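PDB 2O14: uncharacterized esterase YxiM from Bacillus subtilis, which is probably a hydrolase of the GDSL lipolytic family, joining a galactose-binding-like beta domain to an SGNH-type esterase domain, though its substrate is not established. Local coordinates for residues A[16-21]-A[78-83]; A[89-94]-A[148-153]; A[103-108]-A[130-135]. All blocks are in the same frame, centred on the assembly; numbering follows the deposited sequence.

Contact 1 (A[16-21]-A[78-83]). With MN (manganese (II) ion), chain B.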
# COMPACT_ATOMS: atom_id res chain seq x y z
N TYR A 16 -20.41 -3.18 12.00
CA TYR A 16 -21.34 -3.33 10.89
C TYR A 16 -20.76 -4.39 9.96
O TYR A 16 -19.60 -4.28 9.54
CB TYR A 16 -21.47 -2.00 10.13
CG TYR A 16 -21.88 -0.82 10.98
CD1 TYR A 16 -21.05 -0.34 11.99
CD2 TYR A 16 -23.10 -0.19 10.77
CE1 TYR A 16 -21.43 0.75 12.77
CE2 TYR A 16 -23.49 0.90 11.55
CZ TYR A 16 -22.65 1.37 12.55
OH TYR A 16 -23.04 2.43 13.33
N GLN A 17 -21.54 -5.40 9.63
CA GLN A 17 -21.06 -6.47 8.76
C GLN A 17 -21.96 -6.68 7.56
O GLN A 17 -23.17 -6.89 7.69
CB GLN A 17 -20.91 -7.76 9.56
CG GLN A 17 -19.89 -7.63 10.67
CD GLN A 17 -19.71 -8.89 11.49
OE1 GLN A 17 -18.90 -8.92 12.41
NE2 GLN A 17 -20.47 -9.93 11.16
N PHE A 18 -21.36 -6.62 6.37
CA PHE A 18 -22.09 -6.76 5.12
C PHE A 18 -21.59 -7.92 4.29
O PHE A 18 -20.39 -8.06 4.05
CB PHE A 18 -21.98 -5.45 4.32
CG PHE A 18 -22.51 -4.25 5.05
CD1 PHE A 18 -23.88 -4.05 5.20
CD2 PHE A 18 -21.64 -3.32 5.63
CE1 PHE A 18 -24.38 -2.95 5.91
CE2 PHE A 18 -22.13 -2.22 6.34
CZ PHE A 18 -23.50 -2.03 6.48
N ASP A 19 -22.52 -8.76 3.85
CA ASP A 19 -22.21 -9.91 3.01
C ASP A 19 -22.77 -9.58 1.63
O ASP A 19 -23.97 -9.70 1.39
CB ASP A 19 -22.86 -11.19 3.57
CG ASP A 19 -22.81 -12.36 2.59
OD1 ASP A 19 -21.94 -12.36 1.71
OD2 ASP A 19 -23.65 -13.28 2.71
N PHE A 20 -21.90 -9.16 0.72
CA PHE A 20 -22.29 -8.77 -0.63
C PHE A 20 -22.55 -9.94 -1.57
O PHE A 20 -21.81 -10.92 -1.58
CB PHE A 20 -21.22 -7.87 -1.22
CG PHE A 20 -21.06 -6.56 -0.48
CD1 PHE A 20 -21.90 -5.48 -0.77
CD2 PHE A 20 -20.10 -6.42 0.52
CE1 PHE A 20 -21.78 -4.28 -0.07
CE2 PHE A 20 -19.97 -5.22 1.23
CZ PHE A 20 -20.81 -4.15 0.93
N GLY A 21 -23.61 -9.82 -2.37
CA GLY A 21 -23.96 -10.87 -3.31
C GLY A 21 -25.40 -11.32 -3.13
O GLY A 21 -26.04 -10.94 -2.15
N ASN A 78 -19.97 5.40 -8.20
CA ASN A 78 -20.42 4.02 -8.10
C ASN A 78 -19.90 3.40 -6.81
O ASN A 78 -19.13 2.44 -6.83
CB ASN A 78 -19.90 3.20 -9.29
CG ASN A 78 -20.56 1.83 -9.39
OD1 ASN A 78 -19.97 0.87 -9.89
ND2 ASN A 78 -21.81 1.75 -8.93
N THR A 79 -20.34 3.93 -5.67
CA THR A 79 -19.88 3.41 -4.38
C THR A 79 -20.95 2.71 -3.56
O THR A 79 -22.14 2.77 -3.86
CB THR A 79 -19.33 4.53 -3.49
OG1 THR A 79 -20.34 5.55 -3.35
CG2 THR A 79 -18.06 5.13 -4.07
N PHE A 80 -20.49 2.03 -2.51
CA PHE A 80 -21.38 1.40 -1.56
C PHE A 80 -21.31 2.43 -0.43
O PHE A 80 -20.22 2.77 0.01
CB PHE A 80 -20.80 0.08 -1.05
CG PHE A 80 -21.46 -0.42 0.21
CD1 PHE A 80 -22.77 -0.88 0.19
CD2 PHE A 80 -20.76 -0.41 1.42
CE1 PHE A 80 -23.39 -1.33 1.36
CE2 PHE A 80 -21.37 -0.85 2.59
CZ PHE A 80 -22.68 -1.31 2.56
N ASN A 81 -22.46 2.94 0.01
CA ASN A 81 -22.46 3.93 1.08
C ASN A 81 -23.02 3.33 2.36
O ASN A 81 -23.87 2.44 2.32
CB ASN A 81 -23.33 5.13 0.73
CG ASN A 81 -23.06 5.67 -0.66
OD1 ASN A 81 -21.95 5.55 -1.17
ND2 ASN A 81 -24.08 6.27 -1.26
N VAL A 82 -22.51 3.83 3.48
CA VAL A 82 -22.98 3.39 4.78
C VAL A 82 -22.88 4.57 5.75
O VAL A 82 -21.80 5.11 5.97
CB VAL A 82 -22.17 2.18 5.32
CG1 VAL A 82 -20.68 2.47 5.27
CG2 VAL A 82 -22.60 1.86 6.75
N ASP A 83 -24.02 4.98 6.29
CA ASP A 83 -24.05 6.08 7.23
C ASP A 83 -23.45 5.60 8.55
O ASP A 83 -23.78 4.51 9.02
CB ASP A 83 -25.49 6.56 7.45
CG ASP A 83 -26.13 7.06 6.18
OD1 ASP A 83 -25.45 7.80 5.43
OD2 ASP A 83 -27.30 6.74 5.92
MN MN B . -23.36 -13.88 0.50
O HOH W 1 -24.64 -11.93 0.26
O HOH W 2 -22.46 -15.77 1.01

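Contact 2 (A[89-94]-A[148-153])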
# COMPACT_ATOMS: atom_id res chain seq x y z
N TYR A 89 -12.67 4.63 12.06
CA TYR A 89 -13.15 3.26 11.87
C TYR A 89 -12.12 2.30 11.30
O TYR A 89 -11.17 2.70 10.62
CB TYR A 89 -14.36 3.25 10.93
CG TYR A 89 -15.63 3.78 11.55
CD1 TYR A 89 -15.87 5.15 11.66
CD2 TYR A 89 -16.60 2.91 12.04
CE1 TYR A 89 -17.03 5.63 12.25
CE2 TYR A 89 -17.76 3.38 12.64
CZ TYR A 89 -17.98 4.74 12.74
OH TYR A 89 -19.13 5.22 13.32
N GLU A 90 -12.31 1.02 11.61
CA GLU A 90 -11.44 -0.02 11.10
C GLU A 90 -12.28 -0.71 10.04
O GLU A 90 -13.42 -1.10 10.31
CB GLU A 90 -11.08 -1.03 12.19
CG GLU A 90 -10.26 -2.21 11.67
CD GLU A 90 -10.00 -3.27 12.73
OE1 GLU A 90 -10.93 -4.06 13.03
OE2 GLU A 90 -8.88 -3.30 13.28
N VAL A 91 -11.73 -0.85 8.84
CA VAL A 91 -12.46 -1.50 7.76
C VAL A 91 -11.72 -2.74 7.27
O VAL A 91 -10.60 -2.65 6.77
CB VAL A 91 -12.66 -0.54 6.57
CG1 VAL A 91 -13.45 -1.25 5.47
CG2 VAL A 91 -13.40 0.70 7.02
N LYS A 92 -12.36 -3.89 7.42
CA LYS A 92 -11.76 -5.13 6.94
C LYS A 92 -12.44 -5.41 5.61
O LYS A 92 -13.66 -5.48 5.53
CB LYS A 92 -12.04 -6.28 7.91
CG LYS A 92 -11.51 -7.61 7.42
CD LYS A 92 -12.16 -8.77 8.16
CE LYS A 92 -11.75 -10.11 7.57
NZ LYS A 92 -12.45 -11.23 8.25
N VAL A 93 -11.63 -5.54 4.56
CA VAL A 93 -12.16 -5.78 3.22
C VAL A 93 -11.94 -7.21 2.76
O VAL A 93 -10.85 -7.77 2.95
CB VAL A 93 -11.48 -4.86 2.18
CG1 VAL A 93 -12.06 -5.11 0.79
CG2 VAL A 93 -11.64 -3.41 2.58
N THR A 94 -12.97 -7.80 2.16
CA THR A 94 -12.89 -9.16 1.62
C THR A 94 -13.42 -9.09 0.20
O THR A 94 -14.62 -8.89 -0.01
CB THR A 94 -13.76 -10.15 2.43
OG1 THR A 94 -13.40 -10.09 3.81
CG2 THR A 94 -13.54 -11.57 1.91
N SER A 148 -16.80 -9.12 -1.71
CA SER A 148 -17.60 -10.16 -1.06
C SER A 148 -18.12 -9.77 0.31
O SER A 148 -19.22 -10.15 0.69
CB SER A 148 -16.79 -11.47 -0.91
OG SER A 148 -16.75 -12.21 -2.11
N ALA A 149 -17.33 -9.02 1.07
CA ALA A 149 -17.78 -8.64 2.40
C ALA A 149 -17.05 -7.45 2.99
O ALA A 149 -15.97 -7.09 2.54
CB ALA A 149 -17.66 -9.83 3.35
N LEU A 150 -17.66 -6.85 4.00
CA LEU A 150 -17.06 -5.73 4.70
C LEU A 150 -17.36 -5.86 6.19
O LEU A 150 -18.46 -6.26 6.57
CB LEU A 150 -17.63 -4.39 4.23
CG LEU A 150 -17.20 -3.78 2.90
CD1 LEU A 150 -17.86 -2.40 2.76
CD2 LEU A 150 -15.68 -3.65 2.85
N LYS A 151 -16.37 -5.54 7.01
CA LYS A 151 -16.52 -5.54 8.45
C LYS A 151 -16.03 -4.16 8.86
O LYS A 151 -14.86 -3.83 8.67
CB LYS A 151 -15.66 -6.62 9.12
CG LYS A 151 -16.29 -8.00 9.15
CD LYS A 151 -15.48 -8.93 10.04
CE LYS A 151 -16.17 -10.27 10.23
NZ LYS A 151 -15.42 -11.13 11.19
N ILE A 152 -16.94 -3.36 9.39
CA ILE A 152 -16.62 -2.00 9.80
C ILE A 152 -16.77 -1.86 11.32
O ILE A 152 -17.86 -2.05 11.86
CB ILE A 152 -17.54 -1.01 9.07
CG1 ILE A 152 -17.37 -1.21 7.55
CG2 ILE A 152 -17.22 0.42 9.47
CD1 ILE A 152 -18.43 -0.55 6.71
N LYS A 153 -15.67 -1.54 11.99
CA LYS A 153 -15.68 -1.41 13.44
C LYS A 153 -15.17 -0.04 13.88
O LYS A 153 -14.14 0.43 13.41
CB LYS A 153 -14.82 -2.51 14.06
CG LYS A 153 -15.04 -2.68 15.55
CD LYS A 153 -14.13 -3.75 16.15
CE LYS A 153 -12.69 -3.29 16.21
NZ LYS A 153 -11.85 -4.24 17.00
O HOH W 3 -13.22 -4.38 11.30

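Contact 3 (A[103-108]-A[130-135])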
# COMPACT_ATOMS: atom_id res chain seq x y z
N VAL A 103 -8.66 -0.73 -3.31
CA VAL A 103 -9.86 -0.27 -2.64
C VAL A 103 -9.77 1.24 -2.52
O VAL A 103 -8.71 1.78 -2.21
CB VAL A 103 -9.99 -0.89 -1.23
CG1 VAL A 103 -11.12 -0.22 -0.47
CG2 VAL A 103 -10.27 -2.37 -1.34
N ALA A 104 -10.89 1.92 -2.78
CA ALA A 104 -10.96 3.37 -2.68
C ALA A 104 -12.08 3.76 -1.72
O ALA A 104 -13.11 3.09 -1.65
CB ALA A 104 -11.21 3.98 -4.06
N ALA A 105 -11.89 4.86 -0.99
CA ALA A 105 -12.91 5.32 -0.06
C ALA A 105 -12.66 6.79 0.17
O ALA A 105 -11.52 7.22 0.29
CB ALA A 105 -12.82 4.55 1.24
N GLU A 106 -13.74 7.57 0.21
CA GLU A 106 -13.64 9.01 0.41
C GLU A 106 -12.85 9.69 -0.70
O GLU A 106 -12.13 10.66 -0.46
CB GLU A 106 -13.01 9.31 1.77
CG GLU A 106 -13.76 8.68 2.94
CD GLU A 106 -15.26 8.98 2.90
OE1 GLU A 106 -16.04 8.08 2.52
OE2 GLU A 106 -15.65 10.13 3.25
N GLY A 107 -12.97 9.16 -1.92
CA GLY A 107 -12.29 9.75 -3.07
C GLY A 107 -10.81 9.44 -3.30
O GLY A 107 -10.22 10.01 -4.22
N VAL A 108 -10.22 8.55 -2.51
CA VAL A 108 -8.81 8.22 -2.68
C VAL A 108 -8.50 6.75 -2.42
O VAL A 108 -9.30 6.04 -1.81
CB VAL A 108 -7.90 9.06 -1.74
CG1 VAL A 108 -8.08 10.54 -2.03
CG2 VAL A 108 -8.24 8.76 -0.29
N GLY A 130 -20.19 11.88 8.26
CA GLY A 130 -21.23 10.95 8.67
C GLY A 130 -21.58 9.83 7.71
O GLY A 130 -22.61 9.18 7.87
N GLN A 131 -20.73 9.58 6.72
CA GLN A 131 -21.00 8.52 5.74
C GLN A 131 -19.73 8.02 5.06
O GLN A 131 -18.86 8.81 4.69
CB GLN A 131 -21.98 9.02 4.68
CG GLN A 131 -22.47 7.96 3.71
CD GLN A 131 -23.40 8.53 2.66
OE1 GLN A 131 -22.97 9.22 1.74
NE2 GLN A 131 -24.69 8.25 2.79
N LEU A 132 -19.63 6.70 4.89
CA LEU A 132 -18.47 6.08 4.25
C LEU A 132 -18.87 5.67 2.83
O LEU A 132 -19.90 5.04 2.63
CB LEU A 132 -18.03 4.84 5.03
CG LEU A 132 -16.94 3.97 4.41
CD1 LEU A 132 -15.62 4.73 4.37
CD2 LEU A 132 -16.79 2.69 5.22
N ASN A 133 -18.04 6.03 1.84
CA ASN A 133 -18.32 5.69 0.45
C ASN A 133 -17.11 4.95 -0.10
O ASN A 133 -16.03 5.52 -0.29
CB ASN A 133 -18.59 6.96 -0.36
CG ASN A 133 -19.51 7.93 0.37
OD1 ASN A 133 -19.07 8.69 1.22
ND2 ASN A 133 -20.81 7.86 0.07
N LEU A 134 -17.31 3.66 -0.35
CA LEU A 134 -16.24 2.78 -0.80
C LEU A 134 -16.53 2.02 -2.09
O LEU A 134 -17.69 1.78 -2.45
CB LEU A 134 -15.94 1.79 0.34
CG LEU A 134 -14.94 0.64 0.21
CD1 LEU A 134 -14.58 0.13 1.60
CD2 LEU A 134 -15.54 -0.48 -0.64
N LEU A 135 -15.47 1.66 -2.81
CA LEU A 135 -15.61 0.87 -4.03
C LEU A 135 -14.31 0.11 -4.24
O LEU A 135 -13.28 0.43 -3.63
CB LEU A 135 -15.88 1.75 -5.26
CG LEU A 135 -14.75 2.58 -5.89
CD1 LEU A 135 -15.03 2.76 -7.37
CD2 LEU A 135 -14.63 3.94 -5.19
O HOH W 4 -14.81 6.84 -2.60

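Contact 1 (A[16-21]-A[78-83])
The Phe80 ring takes the edge of Phe20 on one face and turns its own edge to Phe18. Phe20 CZ stands over the centre of the Phe80 ring, the two planes at 88°, and Phe20 CE1 comes to 3.6 Å from Phe80 CD1, a nearly perpendicular T-shaped stack with centroids 4.8 Å apart. In the second edge-to-face pair Phe80 CZ sits over the middle of one Phe18 face, 3.8 Å from Phe18 CD2, with the planes 70° apart. Phe80 reaches both partners because its CG lies anti to the backbone N (chi1 163°), which sends the ring across from its strand. Beside this cluster Val82 CG2 meets Phe18 CZ at 4.0 Å. Without the ring, as with an alanine here, the Phe18 face and the Phe20 edge would probably lose their common partner and a gap would open between the sheets. The backbones stay well apart, the strand axes 10.6 Å at closest, so the two strands meet mainly through side chains. Asp19, on the other side of strand 16-20, grips the manganese with both carboxylate oxygens, OD1 at 2.4 Å and OD2 at 2.3 Å; Ser24 and Asp65 also bind the ion, together with two waters. Phe46 and Leu150 extend the packing around Phe80. Two sheets packed face to face make a beta-sandwich; here, in the galactose-binding-like domain, this aromatic cluster lies between them.

Contact 2 (A[89-94]-A[148-153])
Glu90 N and Lys153 O join at 2.6 Å in a nearly straight bond (169° at the hydrogen), and Lys153 N returns a bond to Glu90 O. Lys92 and Lys151 form the next hydrogen-bonded pair, with Lys92 N 2.8 Å from Lys151 O. At the far end Thr94 O accepts from two donors, Ala149 N at 2.9 Å and Ser148 N at 2.8 Å. This is a classic beta bulge, in which Ser148 and Ala149 stand opposite the single Thr94, set in the antiparallel pairing of strands 87-95 and 146-156 in one sheet of the galactose-binding-like sandwich. On the apolar face Leu150 CD2 touches Val93 CG2 and Val91 CG1, while Ile152 CG2, anti to the backbone N, reaches Tyr89 CD2 at 3.6 Å. On the other, Lys92 and Lys151 run side by side, Lys92 CD 3.8 Å from Lys151 CD. Lys92 NZ ends 4.2 Å from Lys151 NZ, a repulsion that its long, weak ion pair with Glu120 OE1 may offset. Glu90 OE1 stays 4.1 Å from Lys153 NZ, too far for a salt bridge; a water lies within hydrogen-bonding distance of OE1 and Lys151 O. Farther out, Phe123 packs against Val91 and Val93, Phe18 against Ile152, and Ser148 OG bonds to Asp65 O.

Contact 3 (A[103-108]-A[130-135])
Ala104 CB and Leu135 CD2 meet at 3.6 Å on one face of an antiparallel strand pair, and on the other Val103 CG1 touches Leu134 CG at 4.0 Å. These belong to strands 100-105 and 131-138, neighbours in the five-stranded antiparallel sheet of the galactose-binding-like beta-sandwich. Ala105 CB, on the same face as Leu134, packs against the CB of that leucine and against Leu132 CD1; its small side chain goes with a close approach of the backbones, Ala105 CA lying 3.1 Å from Asn133 O in a CA-H...O contact. Leu135 holds CG between the backbone N and the carbonyl carbon (chi1 75°), and this rotation carries CD2 over to Ala104. Between these two faces the backbone pairs Ala104 with Leu135: Ala104 N meets Leu135 O at 2.9 Å in an almost straight bond, 178° at the hydrogen, and Leu135 N answers to Ala104 O. From Ala105 to Val108 the chain reverses in a type I' beta turn. Glu106 N still reaches back to Asn133 O, and a water receives the Gly107 N-H and donates to the same Asn133 O, so that this carbonyl has two polar partners. At the polar edge Asn133 ND2 bonds to Gln131 OE1 and to Asn81 OD1 on the adjoining strand, which gives the amide nitrogen two holds. The bent Glu106 side chain (chi2 -50°) folds back over strand 131-138, where its OE1 accepts the backbone N-H of Asn133, Glu106 OE1 to Asn133 N 2.9 Å, nearly in line with the carboxylate C-O bond.

From the N terminus, strand 15-20 enters one sheet and contact 1 closes the first long loop when strand 80-83, in the other sheet, packs across from it. The chain then runs directly into strand 87-95, which opens contact 2; that contact closes only when 146-156 returns beside it. Contact 3 is nested within this loop, joining 103-108 to 130-135, while contact 1 precedes both in series. Strand 146-156 also neighbours 15-20, and 131-138 neighbours 80-83, so contact 2 lies in the sheet of 15-20 and contact 3 in that of 80-83, the layers contact 1 packs together. Between the sheets Val93 meets Val103 and Ile152 meets Leu132, which ties the sandwich's two layers together.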